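PDB 3D7I: carboxymuconolactone decarboxylase family protein from Methanocaldococcus jannaschii, which probably acts as a peroxiredoxin-like oxidoreductase of the AhpD-like superfamily, possibly in oxygen detoxification. Local coordinates for residues B[44-49]-B[72-77]; B[51-56]-B[84-89]; B[78-83]-B[100-105]. One frame throughout, in Å; residues are numbered along the deposited sequence. Where two conformers were deposited one is given.

Contact 1 of 3, residues B[44-49]-B[72-77]; sequences QKLIAI and LGITKE
Lys45 and Leu46, on one turn of helix 41-53, face the bend that leads from helix 58-72 into helix 76-90, with the CA atoms of Lys45 and Leu72 8.7 Å apart and those of Leu46 and Ile74 8.4 Å apart. Two pairs of side chains span that gap. The methylene part of Lys45 lies against Leu72 at about a right angle, and its CG comes within 3.7 Å of Leu72 CD2, which also touches Lys45 CB. A bend at chi2 (-75°) then turns the rest of the lysine chain off, so its ammonium end leads away from the contact while the aliphatic root stays in it. Deeper in, Leu46 meets Ile74 mainly through one branch: CD2 sits 3.9 Å from Ile74 CD1 and equally far from Ile74 CG2, like a peg between the two arms of the isoleucine. Ile74 is buried, and it also packs on Ala68 of helix 58-72 and Ile79 of helix 76-90. The connection itself is built by Gly73, whose positive phi (70°) ends the helical run, and by Thr75, the N-cap of helix 76-90; the Thr75 side chain caps a backbone N of the first turn and its own N donates to Glu78 OE1, a capping box. Gln44 NE2 donates to Asp81 O of a second subunit. Between the two segments everything rests on carbon against carbon: the all-helical fold joins helix and turn here by shape and burial, with the ammonium of Lys45 directed off it.

Contact 2 of 3, residues B[51-56]-B[84-89]; sequences IVASRC and RVVLLT. With SO4 (sulfate ion), chain E.
Val86 packs against the C-terminal end of helix 41-53 within the all-helical AhpD-like fold, where helix 76-90 passes the point at which the chain turns toward Cys56. The tight part is small. The two methyls of Val86 divide the work: CG2 meets Ala53 CB at 4.0 Å, while CG1, anti to the backbone N (chi1 174°), lies 3.8 Å from Ala53 O and also touches Ser54 CA. Ser54 and Val86 bring their CA atoms to 5.7 Å, consistent with the small side chains there. Ala98 and Ala94 of helix 92-104 pack on Ala53 and Val86 respectively.

The loose part is at Arg84, the first residue of 84-89, which takes no part in the packing on 51-56 and holds a sulfate only weakly. Arg84 NH2 also bonds Thr32 O of a second subunit. The sulfate, probably from the crystallisation liquor, lies at the edge of the guanidinium with its sulfur in plane; it is also bonded by the Asp21 and Leu22 backbone N atoms of a fourth subunit. All four arginine-sulfate bonds are weak, and sulfate O1 is shared, 3.3 Å from both Arg84 NH1 and Arg84 NH2.

Contact 3 of 3, residues B[78-83]-B[100-105]; sequences EIADVL and KILEKL
Leu102 points straight from helix 92-104 at the flank of helix 76-90, and three residues there, Ile79, Ala80 and Leu83, receive it. Neither its CB nor its CG comes within 4.2 Å of the facing segment; with CG anti to the backbone N (chi1 179°), the branch is carried out across the gap, and the two methyls do the touching. CD1 goes to Ile79, lying 3.8 Å from Ile79 CB, Ile79 CD1 and Ile79 CG2. CD2 sits among Ile79, Ala80 and, one turn further on, Leu83: 3.9 Å from Ile79 CG2, 3.8 Å from the backbone Ala80 N, and 4.1 Å from both Ala80 CB and Leu83 CD1. The two helices form an antiparallel hairpin joined by a short turn; over these segments their axes run at 175° and approach to 10.8 Å, so this one long side chain spans much of the space between them. Replacing Leu102 by an alanine is likely to open a gap facing Ile79, Ala80 and Leu83, whose methyls would lose their partner across the hairpin. Further helices close the sides: Met65 of helix 58-72 and Ile49 of helix 41-53 lie on Ile79, and Ala53 on Leu83. Asp81 uses OD1 for Lys37 N and OD2 for Thr38 N and Leu39 N, all of a second subunit; Tyr19 of a fourth subunit packs on Ala80.

Helix 76-90 is common to all three contacts: contact 1 packs the turn that leads into it, contact 3 uses its early turns, and contact 2 its later part. Contacts 1 and 2 share helix 41-53 as well, yet lie about 13 Å apart between centres. Contacts 1 and 3, about 10 Å apart between centres, are tied by Lys76 NZ, which probably hydrogen-bonds Leu105 O at 2.5 Å and Leu102 O at 2.8 Å. Contacts 2 and 3, about 11 Å apart between centres, meet where Ala53 CB packs on Leu83 CD2 at 3.9 Å. Each contact also touches the second subunit; the sulfate lies at Arg84, apart from the packing of contact 2, where it also meets a fourth subunit.

Contact 1 of 3, residues B[44-49]-B[72-77]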
ATOM      1  N   GLN B  44      17.111 -15.124  -0.106  1.00 23.43           N
ATOM      2  CA  GLN B  44      16.527 -14.054   0.664  1.00 22.86           C
ATOM      3  C   GLN B  44      16.644 -12.682  -0.012  1.00 23.94           C
ATOM      4  O   GLN B  44      15.724 -11.894   0.075  1.00 22.91           O
ATOM      5  CB  GLN B  44      17.142 -13.993   2.054  1.00 24.01           C
ATOM      6  CG  GLN B  44      16.788 -15.140   2.935  1.00 22.72           C
ATOM      7  CD  GLN B  44      17.335 -14.947   4.319  1.00 23.02           C
ATOM      8  OE1 GLN B  44      18.547 -14.868   4.482  1.00 25.62           O
ATOM      9  NE2 GLN B  44      16.449 -14.884   5.326  1.00 24.23           N
ATOM     10  N   LYS B  45      17.773 -12.398  -0.639  1.00 23.49           N
ATOM     11  CA  LYS B  45      17.932 -11.137  -1.366  1.00 22.94           C
ATOM     12  C   LYS B  45      17.009 -11.049  -2.585  1.00 23.73           C
ATOM     13  O   LYS B  45      16.495  -9.982  -2.888  1.00 23.97           O
ATOM     14  CB  LYS B  45      19.393 -10.926  -1.782  1.00 26.12           C
ATOM     15  CG  LYS B  45      20.224 -10.437  -0.616  1.00 37.14           C
ATOM     16  CD  LYS B  45      19.959  -8.957  -0.301  1.00 40.63           C
ATOM     17  CE  LYS B  45      20.739  -8.554   0.952  1.00 46.64           C
ATOM     18  NZ  LYS B  45      20.529  -7.132   1.358  1.00 41.05           N
ATOM     19  N   LEU B  46      16.801 -12.173  -3.262  1.00 22.77           N
ATOM     20  CA  LEU B  46      15.811 -12.253  -4.367  1.00 22.94           C
ATOM     21  C   LEU B  46      14.397 -11.959  -3.874  1.00 20.00           C
ATOM     22  O   LEU B  46      13.633 -11.226  -4.509  1.00 21.82           O
ATOM     23  CB  LEU B  46      15.882 -13.623  -5.078  1.00 24.89           C
ATOM     24  CG  LEU B  46      17.170 -13.901  -5.871  1.00 24.96           C
ATOM     25  CD1 LEU B  46      17.251 -15.364  -6.311  1.00 25.24           C
ATOM     26  CD2 LEU B  46      17.284 -12.980  -7.097  1.00 26.64           C
ATOM     27  N   ILE B  47      14.060 -12.489  -2.700  1.00 20.74           N
ATOM     28  CA  ILE B  47      12.805 -12.181  -2.050  1.00 21.62           C
ATOM     29  C   ILE B  47      12.696 -10.685  -1.733  1.00 20.78           C
ATOM     30  O   ILE B  47      11.660 -10.068  -1.973  1.00 21.91           O
ATOM     31  CB  ILE B  47      12.627 -13.040  -0.776  1.00 22.08           C
ATOM     32  CG1 ILE B  47      12.459 -14.524  -1.137  1.00 24.84           C
ATOM     33  CG2 ILE B  47      11.412 -12.567   0.076  1.00 22.38           C
ATOM     34  CD1 ILE B  47      12.730 -15.485   0.051  1.00 22.86           C
ATOM     35  N   ALA B  48      13.785 -10.107  -1.212  1.00 21.87           N
ATOM     36  CA  ALA B  48      13.802  -8.680  -0.879  1.00 21.24           C
ATOM     37  C   ALA B  48      13.542  -7.838  -2.138  1.00 21.15           C
ATOM     38  O   ALA B  48      12.782  -6.877  -2.101  1.00 23.10           O
ATOM     39  CB  ALA B  48      15.143  -8.289  -0.198  1.00 21.67           C
ATOM     40  N   ILE B  49      14.168  -8.210  -3.254  1.00 23.22           N
ATOM     41  CA  ILE B  49      13.936  -7.514  -4.534  1.00 23.42           C
ATOM     42  C   ILE B  49      12.473  -7.571  -4.893  1.00 22.45           C
ATOM     43  O   ILE B  49      11.887  -6.563  -5.245  1.00 22.38           O
ATOM     44  CB  ILE B  49      14.805  -8.079  -5.681  1.00 22.22           C
ATOM     45  CG1 ILE B  49      16.287  -7.775  -5.453  1.00 26.05           C
ATOM     46  CG2 ILE B  49      14.401  -7.471  -7.064  1.00 25.18           C
ATOM     47  CD1 ILE B  49      17.212  -8.671  -6.260  1.00 25.14           C
ATOM     48  N   LEU B  72      26.277 -10.091  -4.475  1.00 39.71           N
ATOM     49  CA  LEU B  72      26.021 -11.531  -4.597  1.00 38.07           C
ATOM     50  C   LEU B  72      26.212 -12.100  -6.002  1.00 34.95           C
ATOM     51  O   LEU B  72      26.096 -13.305  -6.203  1.00 37.25           O
ATOM     52  CB  LEU B  72      24.592 -11.851  -4.107  1.00 39.04           C
ATOM     53  CG  LEU B  72      24.235 -11.517  -2.650  1.00 43.95           C
ATOM     54  CD1 LEU B  72      23.947 -10.023  -2.464  1.00 50.69           C
ATOM     55  CD2 LEU B  72      23.041 -12.329  -2.163  1.00 39.57           C
ATOM     56  N   GLY B  73      26.468 -11.266  -6.997  1.00 31.62           N
ATOM     57  CA  GLY B  73      26.569 -11.784  -8.362  1.00 31.33           C
ATOM     58  C   GLY B  73      25.246 -12.263  -8.956  1.00 30.39           C
ATOM     59  O   GLY B  73      25.222 -13.073  -9.899  1.00 31.58           O
ATOM     60  N   ILE B  74      24.137 -11.764  -8.421  1.00 32.06           N
ATOM     61  CA  ILE B  74      22.809 -12.075  -8.988  1.00 28.57           C
ATOM     62  C   ILE B  74      22.746 -11.512 -10.427  1.00 29.16           C
ATOM     63  O   ILE B  74      23.268 -10.426 -10.679  1.00 29.32           O
ATOM     64  CB  ILE B  74      21.702 -11.563  -8.043  1.00 30.50           C
ATOM     65  CG1 ILE B  74      21.571 -12.534  -6.847  1.00 27.84           C
ATOM     66  CG2 ILE B  74      20.356 -11.383  -8.794  1.00 25.19           C
ATOM     67  CD1 ILE B  74      20.735 -12.040  -5.672  1.00 30.38           C
ATOM     68  N   THR B  75      22.170 -12.260 -11.373  1.00 27.36           N
ATOM     69  CA  THR B  75      22.119 -11.806 -12.781  1.00 27.26           C
ATOM     70  C   THR B  75      20.858 -11.020 -13.111  1.00 27.58           C
ATOM     71  O   THR B  75      19.865 -11.118 -12.403  1.00 24.17           O
ATOM     72  CB  THR B  75      22.198 -12.955 -13.795  1.00 29.19           C
ATOM     73  OG1 THR B  75      21.082 -13.819 -13.634  1.00 28.81           O
ATOM     74  CG2 THR B  75      23.599 -13.778 -13.665  1.00 28.98           C
ATOM     75  N   LYS B  76      20.876 -10.281 -14.218  1.00 26.69           N
ATOM     76  CA  LYS B  76      19.652  -9.608 -14.653  1.00 24.94           C
ATOM     77  C   LYS B  76      18.578 -10.645 -15.009  1.00 24.97           C
ATOM     78  O   LYS B  76      17.397 -10.401 -14.741  1.00 24.26           O
ATOM     79  CB  LYS B  76      19.903  -8.669 -15.831  1.00 25.92           C
ATOM     80  CG  LYS B  76      20.750  -7.438 -15.502  1.00 25.04           C
ATOM     81  CD  LYS B  76      20.692  -6.432 -16.658  1.00 27.40           C
ATOM     82  CE  LYS B  76      21.200  -5.055 -16.244  1.00 30.74           C
ATOM     83  NZ  LYS B  76      20.790  -4.013 -17.241  1.00 29.47           N
ATOM     84  N   GLU B  77      18.981 -11.810 -15.546  1.00 23.62           N
ATOM     85  CA  GLU B  77      18.031 -12.888 -15.844  1.00 27.19           C
ATOM     86  C   GLU B  77      17.339 -13.418 -14.574  1.00 22.94           C
ATOM     87  O   GLU B  77      16.143 -13.678 -14.569  1.00 25.59           O
ATOM     88  CB  GLU B  77      18.722 -14.057 -16.561  1.00 28.02           C
ATOM     89  CG  GLU B  77      17.730 -15.118 -17.071  1.00 35.01           C
ATOM     90  CD  GLU B  77      18.413 -16.274 -17.809  1.00 37.01           C
ATOM     91  OE1 GLU B  77      19.562 -16.639 -17.432  1.00 52.64           O
ATOM     92  OE2 GLU B  77      17.789 -16.797 -18.765  1.00 48.87           O
TER

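Contact 2 of 3, residues B[51-56]-B[84-89]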
ATOM      1  N   ILE B  51       9.833  -7.966  -2.972  1.00 21.97           N
ATOM      2  CA  ILE B  51       9.012  -7.179  -2.089  1.00 23.22           C
ATOM      3  C   ILE B  51       9.121  -5.704  -2.426  1.00 20.30           C
ATOM      4  O   ILE B  51       8.115  -5.016  -2.531  1.00 22.58           O
ATOM      5  CB  ILE B  51       9.359  -7.414  -0.599  1.00 23.33           C
ATOM      6  CG1 ILE B  51       8.962  -8.844  -0.181  1.00 25.36           C
ATOM      7  CG2 ILE B  51       8.665  -6.376   0.317  1.00 25.70           C
ATOM      8  CD1 ILE B  51       9.510  -9.316   1.156  1.00 23.40           C
ATOM      9  N   VAL B  52      10.342  -5.203  -2.544  1.00 22.13           N
ATOM     10  CA  VAL B  52      10.572  -3.782  -2.839  0.50 22.96           C
ATOM     11  C   VAL B  52      10.010  -3.412  -4.217  1.00 22.59           C
ATOM     12  O   VAL B  52       9.405  -2.344  -4.410  1.00 23.85           O
ATOM     13  CB  VAL B  52      12.073  -3.458  -2.775  0.50 23.96           C
ATOM     14  CG1 VAL B  52      12.331  -1.994  -3.142  0.50 22.52           C
ATOM     15  CG2 VAL B  52      12.629  -3.755  -1.357  0.50 24.56           C
ATOM     16  N   ALA B  53      10.190  -4.320  -5.184  1.00 21.97           N
ATOM     17  CA  ALA B  53       9.692  -4.058  -6.532  1.00 22.83           C
ATOM     18  C   ALA B  53       8.174  -4.053  -6.595  1.00 24.96           C
ATOM     19  O   ALA B  53       7.617  -3.490  -7.536  1.00 27.05           O
ATOM     20  CB  ALA B  53      10.280  -5.041  -7.570  1.00 22.19           C
ATOM     21  N   SER B  54       7.499  -4.670  -5.624  1.00 23.44           N
ATOM     22  CA  SER B  54       6.049  -4.726  -5.590  0.50 24.03           C
ATOM     23  C   SER B  54       5.457  -3.377  -5.186  1.00 28.22           C
ATOM     24  O   SER B  54       4.269  -3.154  -5.369  1.00 29.44           O
ATOM     25  CB  SER B  54       5.541  -5.849  -4.665  0.50 24.46           C
ATOM     26  OG  SER B  54       5.709  -5.579  -3.273  0.50 17.33           O
ATOM     27  N   ARG B  55       6.311  -2.506  -4.646  1.00 27.88           N
ATOM     28  CA  ARG B  55       5.942  -1.163  -4.172  1.00 36.49           C
ATOM     29  C   ARG B  55       6.515  -0.071  -5.092  1.00 42.51           C
ATOM     30  O   ARG B  55       7.068  -0.378  -6.151  1.00 42.98           O
ATOM     31  CB  ARG B  55       6.432  -1.009  -2.736  1.00 36.62           C
ATOM     32  CG  ARG B  55       5.914  -2.153  -1.869  1.00 36.07           C
ATOM     33  CD  ARG B  55       5.959  -1.868  -0.399  1.00 46.03           C
ATOM     34  NE  ARG B  55       7.336  -1.869   0.067  1.00 47.58           N
ATOM     35  CZ  ARG B  55       7.804  -2.540   1.121  1.00 48.31           C
ATOM     36  NH1 ARG B  55       7.011  -3.311   1.876  1.00 41.50           N
ATOM     37  NH2 ARG B  55       9.094  -2.433   1.405  1.00 45.55           N
ATOM     38  N   CYS B  56       6.380   1.204  -4.724  1.00 47.81           N
ATOM     39  CA  CYS B  56       6.670   2.280  -5.698  1.00 53.06           C
ATOM     40  C   CYS B  56       8.039   2.930  -5.556  1.00 53.53           C
ATOM     41  O   CYS B  56       8.402   3.783  -6.369  1.00 55.63           O
ATOM     42  CB  CYS B  56       5.598   3.380  -5.653  1.00 54.41           C
ATOM     43  SG  CYS B  56       3.895   2.778  -5.692  1.00 70.70           S
ATOM     44  N   ARG B  84       8.728 -11.513 -12.828  1.00 20.31           N
ATOM     45  CA  ARG B  84       7.562 -12.284 -13.301  1.00 21.39           C
ATOM     46  C   ARG B  84       6.567 -12.479 -12.162  1.00 20.18           C
ATOM     47  O   ARG B  84       5.358 -12.287 -12.291  1.00 19.30           O
ATOM     48  CB  ARG B  84       8.021 -13.631 -13.861  1.00 22.29           C
ATOM     49  CG  ARG B  84       8.860 -13.536 -15.114  1.00 22.30           C
ATOM     50  CD  ARG B  84       9.496 -14.864 -15.469  1.00 28.97           C
ATOM     51  NE  ARG B  84       8.699 -15.608 -16.402  1.00 33.52           N
ATOM     52  CZ  ARG B  84       8.870 -15.630 -17.726  1.00 23.68           C
ATOM     53  NH1 ARG B  84       9.813 -14.952 -18.357  1.00 32.40           N
ATOM     54  NH2 ARG B  84       8.065 -16.351 -18.427  1.00 24.82           N
ATOM     55  N   VAL B  85       7.100 -12.793 -10.991  1.00 19.60           N
ATOM     56  CA  VAL B  85       6.280 -12.942  -9.786  1.00 20.32           C
ATOM     57  C   VAL B  85       5.676 -11.617  -9.326  1.00 20.03           C
ATOM     58  O   VAL B  85       4.522 -11.577  -8.928  1.00 20.48           O
ATOM     59  CB  VAL B  85       7.073 -13.610  -8.638  1.00 21.39           C
ATOM     60  CG1 VAL B  85       6.131 -13.924  -7.431  1.00 22.27           C
ATOM     61  CG2 VAL B  85       7.749 -14.910  -9.138  1.00 22.62           C
ATOM     62  N   VAL B  86       6.441 -10.519  -9.392  1.00 19.59           N
ATOM     63  CA  VAL B  86       5.875  -9.190  -9.151  1.00 19.33           C
ATOM     64  C   VAL B  86       4.664  -8.910 -10.034  1.00 19.40           C
ATOM     65  O   VAL B  86       3.672  -8.402  -9.547  1.00 20.61           O
ATOM     66  CB  VAL B  86       6.945  -8.078  -9.310  1.00 19.39           C
ATOM     67  CG1 VAL B  86       6.341  -6.687  -9.196  1.00 17.94           C
ATOM     68  CG2 VAL B  86       8.039  -8.279  -8.239  1.00 21.42           C
ATOM     69  N   LEU B  87       4.739  -9.222 -11.329  1.00 19.33           N
ATOM     70  CA  LEU B  87       3.595  -9.021 -12.210  1.00 19.79           C
ATOM     71  C   LEU B  87       2.371  -9.763 -11.690  1.00 18.98           C
ATOM     72  O   LEU B  87       1.303  -9.196 -11.576  1.00 20.03           O
ATOM     73  CB  LEU B  87       3.913  -9.502 -13.627  1.00 21.20           C
ATOM     74  CG  LEU B  87       2.772  -9.546 -14.635  1.00 21.99           C
ATOM     75  CD1 LEU B  87       2.186  -8.170 -14.862  1.00 24.06           C
ATOM     76  CD2 LEU B  87       3.315 -10.157 -15.958  1.00 20.62           C
ATOM     77  N   LEU B  88       2.535 -11.038 -11.375  1.00 20.94           N
ATOM     78  CA  LEU B  88       1.391 -11.856 -10.961  1.00 21.06           C
ATOM     79  C   LEU B  88       0.788 -11.398  -9.647  1.00 21.01           C
ATOM     80  O   LEU B  88      -0.421 -11.433  -9.484  1.00 22.38           O
ATOM     81  CB  LEU B  88       1.838 -13.313 -10.817  1.00 23.55           C
ATOM     82  CG  LEU B  88       0.749 -14.368 -10.625  1.00 25.01           C
ATOM     83  CD1 LEU B  88      -0.201 -14.490 -11.774  1.00 30.38           C
ATOM     84  CD2 LEU B  88       1.481 -15.702 -10.420  1.00 27.84           C
ATOM     85  N   THR B  89       1.653 -11.010  -8.709  1.00 21.25           N
ATOM     86  CA  THR B  89       1.215 -10.603  -7.369  1.00 21.88           C
ATOM     87  C   THR B  89       0.750  -9.153  -7.259  1.00 22.77           C
ATOM     88  O   THR B  89       0.008  -8.796  -6.350  1.00 23.28           O
ATOM     89  CB  THR B  89       2.320 -10.841  -6.339  1.00 21.84           C
ATOM     90  OG1 THR B  89       3.456 -10.034  -6.659  1.00 22.90           O
ATOM     91  CG2 THR B  89       2.657 -12.292  -6.263  1.00 25.52           C
TER
HETATM   92  S   SO4 E 106       9.551 -16.272 -21.974  1.00 37.84           S
HETATM   93  O1  SO4 E 106       8.726 -15.214 -21.504  1.00 40.55           O
HETATM   94  O2  SO4 E 106       9.044 -17.530 -21.438  1.00 52.87           O
HETATM   95  O3  SO4 E 106       9.560 -16.343 -23.452  1.00 41.65           O
HETATM   96  O4  SO4 E 106      10.903 -15.995 -21.514  1.00 50.95           O

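Contact 3 of 3, residues B[78-83]-B[100-105]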
ATOM      1  N   GLU B  78      18.090 -13.564 -13.491  1.00 24.57           N
ATOM      2  CA  GLU B  78      17.495 -13.961 -12.216  1.00 24.63           C
ATOM      3  C   GLU B  78      16.528 -12.892 -11.687  1.00 24.30           C
ATOM      4  O   GLU B  78      15.439 -13.211 -11.205  1.00 23.45           O
ATOM      5  CB  GLU B  78      18.566 -14.253 -11.173  1.00 25.09           C
ATOM      6  CG  GLU B  78      19.365 -15.506 -11.475  1.00 28.85           C
ATOM      7  CD  GLU B  78      20.579 -15.711 -10.564  1.00 30.84           C
ATOM      8  OE1 GLU B  78      21.213 -14.735 -10.092  1.00 33.27           O
ATOM      9  OE2 GLU B  78      20.898 -16.886 -10.313  1.00 33.37           O
ATOM     10  N   ILE B  79      16.938 -11.630 -11.773  1.00 24.49           N
ATOM     11  CA  ILE B  79      16.040 -10.532 -11.383  1.00 23.04           C
ATOM     12  C   ILE B  79      14.760 -10.509 -12.228  1.00 21.63           C
ATOM     13  O   ILE B  79      13.658 -10.350 -11.701  1.00 21.32           O
ATOM     14  CB  ILE B  79      16.754  -9.136 -11.358  1.00 22.33           C
ATOM     15  CG1 ILE B  79      17.912  -9.141 -10.355  1.00 25.20           C
ATOM     16  CG2 ILE B  79      15.765  -8.040 -10.938  1.00 21.31           C
ATOM     17  CD1 ILE B  79      18.810  -7.940 -10.473  1.00 24.12           C
ATOM     18  N   ALA B  80      14.881 -10.743 -13.527  1.00 22.41           N
ATOM     19  CA  ALA B  80      13.719 -10.773 -14.378  1.00 20.30           C
ATOM     20  C   ALA B  80      12.738 -11.859 -13.934  1.00 21.42           C
ATOM     21  O   ALA B  80      11.537 -11.650 -13.942  1.00 20.43           O
ATOM     22  CB  ALA B  80      14.118 -10.952 -15.830  1.00 22.66           C
ATOM     23  N   ASP B  81      13.251 -13.005 -13.487  1.00 20.93           N
ATOM     24  CA  ASP B  81      12.374 -14.065 -12.968  1.00 20.26           C
ATOM     25  C   ASP B  81      11.657 -13.659 -11.685  1.00 22.81           C
ATOM     26  O   ASP B  81      10.524 -14.064 -11.457  1.00 22.27           O
ATOM     27  CB  ASP B  81      13.148 -15.355 -12.708  1.00 20.14           C
ATOM     28  CG  ASP B  81      13.479 -16.143 -13.979  1.00 23.19           C
ATOM     29  OD1 ASP B  81      12.862 -15.937 -15.053  1.00 25.42           O
ATOM     30  OD2 ASP B  81      14.344 -17.028 -13.856  1.00 28.27           O
ATOM     31  N   VAL B  82      12.321 -12.867 -10.837  1.00 21.25           N
ATOM     32  CA  VAL B  82      11.665 -12.262  -9.691  1.00 22.27           C
ATOM     33  C   VAL B  82      10.515 -11.352 -10.163  1.00 20.03           C
ATOM     34  O   VAL B  82       9.386 -11.413  -9.628  1.00 19.50           O
ATOM     35  CB  VAL B  82      12.665 -11.463  -8.819  1.00 20.90           C
ATOM     36  CG1 VAL B  82      11.943 -10.720  -7.691  1.00 22.88           C
ATOM     37  CG2 VAL B  82      13.821 -12.382  -8.290  1.00 20.83           C
ATOM     38  N   LEU B  83      10.768 -10.573 -11.210  1.00 20.16           N
ATOM     39  CA  LEU B  83       9.787  -9.610 -11.699  1.00 19.84           C
ATOM     40  C   LEU B  83       8.556 -10.290 -12.315  1.00 18.54           C
ATOM     41  O   LEU B  83       7.444  -9.749 -12.257  1.00 19.11           O
ATOM     42  CB  LEU B  83      10.435  -8.640 -12.662  1.00 20.98           C
ATOM     43  CG  LEU B  83      11.558  -7.789 -12.059  1.00 20.66           C
ATOM     44  CD1 LEU B  83      11.962  -6.684 -13.039  1.00 21.28           C
ATOM     45  CD2 LEU B  83      11.140  -7.185 -10.678  1.00 22.33           C
ATOM     46  N   LYS B 100      11.942  -1.658 -16.346  1.00 20.17           N
ATOM     47  CA  LYS B 100      12.681  -0.501 -16.872  1.00 20.82           C
ATOM     48  C   LYS B 100      13.937  -0.169 -16.066  1.00 21.61           C
ATOM     49  O   LYS B 100      14.995   0.155 -16.632  1.00 22.41           O
ATOM     50  CB  LYS B 100      11.758   0.716 -16.958  1.00 19.98           C
ATOM     51  CG  LYS B 100      12.453   1.986 -17.477  1.00 23.11           C
ATOM     52  N   ILE B 101      13.816  -0.242 -14.750  1.00 22.47           N
ATOM     53  CA  ILE B 101      14.943  -0.052 -13.851  1.00 23.27           C
ATOM     54  C   ILE B 101      16.010  -1.134 -14.097  1.00 24.13           C
ATOM     55  O   ILE B 101      17.205  -0.820 -14.204  1.00 23.84           O
ATOM     56  CB  ILE B 101      14.503  -0.062 -12.376  1.00 22.91           C
ATOM     57  CG1 ILE B 101      13.588   1.135 -12.057  1.00 22.73           C
ATOM     58  CG2 ILE B 101      15.716  -0.068 -11.439  1.00 21.99           C
ATOM     59  CD1 ILE B 101      12.870   1.019 -10.701  1.00 25.00           C
ATOM     60  N   LEU B 102      15.579  -2.387 -14.216  1.00 21.64           N
ATOM     61  CA  LEU B 102      16.498  -3.505 -14.471  1.00 23.29           C
ATOM     62  C   LEU B 102      17.248  -3.305 -15.773  1.00 23.75           C
ATOM     63  O   LEU B 102      18.466  -3.540 -15.838  1.00 22.26           O
ATOM     64  CB  LEU B 102      15.739  -4.845 -14.510  1.00 22.94           C
ATOM     65  CG  LEU B 102      16.569  -6.106 -14.790  1.00 23.09           C
ATOM     66  CD1 LEU B 102      17.702  -6.300 -13.752  1.00 23.78           C
ATOM     67  CD2 LEU B 102      15.632  -7.289 -14.789  1.00 22.66           C
ATOM     68  N   GLU B 103      16.520  -2.880 -16.805  1.00 22.09           N
ATOM     69  CA  GLU B 103      17.082  -2.641 -18.127  1.00 27.09           C
ATOM     70  C   GLU B 103      18.183  -1.586 -18.077  1.00 25.97           C
ATOM     71  O   GLU B 103      19.216  -1.735 -18.724  1.00 27.53           O
ATOM     72  CB  GLU B 103      15.991  -2.187 -19.092  1.00 27.36           C
ATOM     73  CG  GLU B 103      15.000  -3.285 -19.448  1.00 34.71           C
ATOM     74  CD  GLU B 103      13.673  -2.759 -20.026  1.00 36.54           C
ATOM     75  OE1 GLU B 103      13.598  -1.564 -20.412  1.00 45.78           O
ATOM     76  OE2 GLU B 103      12.712  -3.569 -20.107  1.00 44.93           O
ATOM     77  N   LYS B 104      17.966  -0.530 -17.306  1.00 25.11           N
ATOM     78  CA  LYS B 104      18.911   0.600 -17.248  1.00 28.56           C
ATOM     79  C   LYS B 104      20.131   0.310 -16.355  1.00 31.51           C
ATOM     80  O   LYS B 104      21.124   1.050 -16.376  1.00 33.51           O
ATOM     81  CB  LYS B 104      18.196   1.877 -16.775  1.00 29.59           C
ATOM     82  CG  LYS B 104      17.162   2.428 -17.750  1.00 32.01           C
ATOM     83  N   LEU B 105      20.078  -0.768 -15.591  1.00 31.51           N
ATOM     84  CA  LEU B 105      21.167  -1.097 -14.681  1.00 35.23           C
ATOM     85  C   LEU B 105      22.400  -1.605 -15.413  1.00 36.78           C
ATOM     86  O   LEU B 105      22.303  -2.246 -16.460  1.00 36.92           O
ATOM     87  CB  LEU B 105      20.717  -2.118 -13.635  1.00 34.06           C
ATOM     88  CG  LEU B 105      20.105  -1.486 -12.395  1.00 34.04           C
ATOM     89  CD1 LEU B 105      19.810  -2.572 -11.392  1.00 34.11           C
ATOM     90  CD2 LEU B 105      21.051  -0.441 -11.812  1.00 38.61           C
ATOM     91  OXT LEU B 105      23.520  -1.361 -14.946  1.00 40.57           O
TER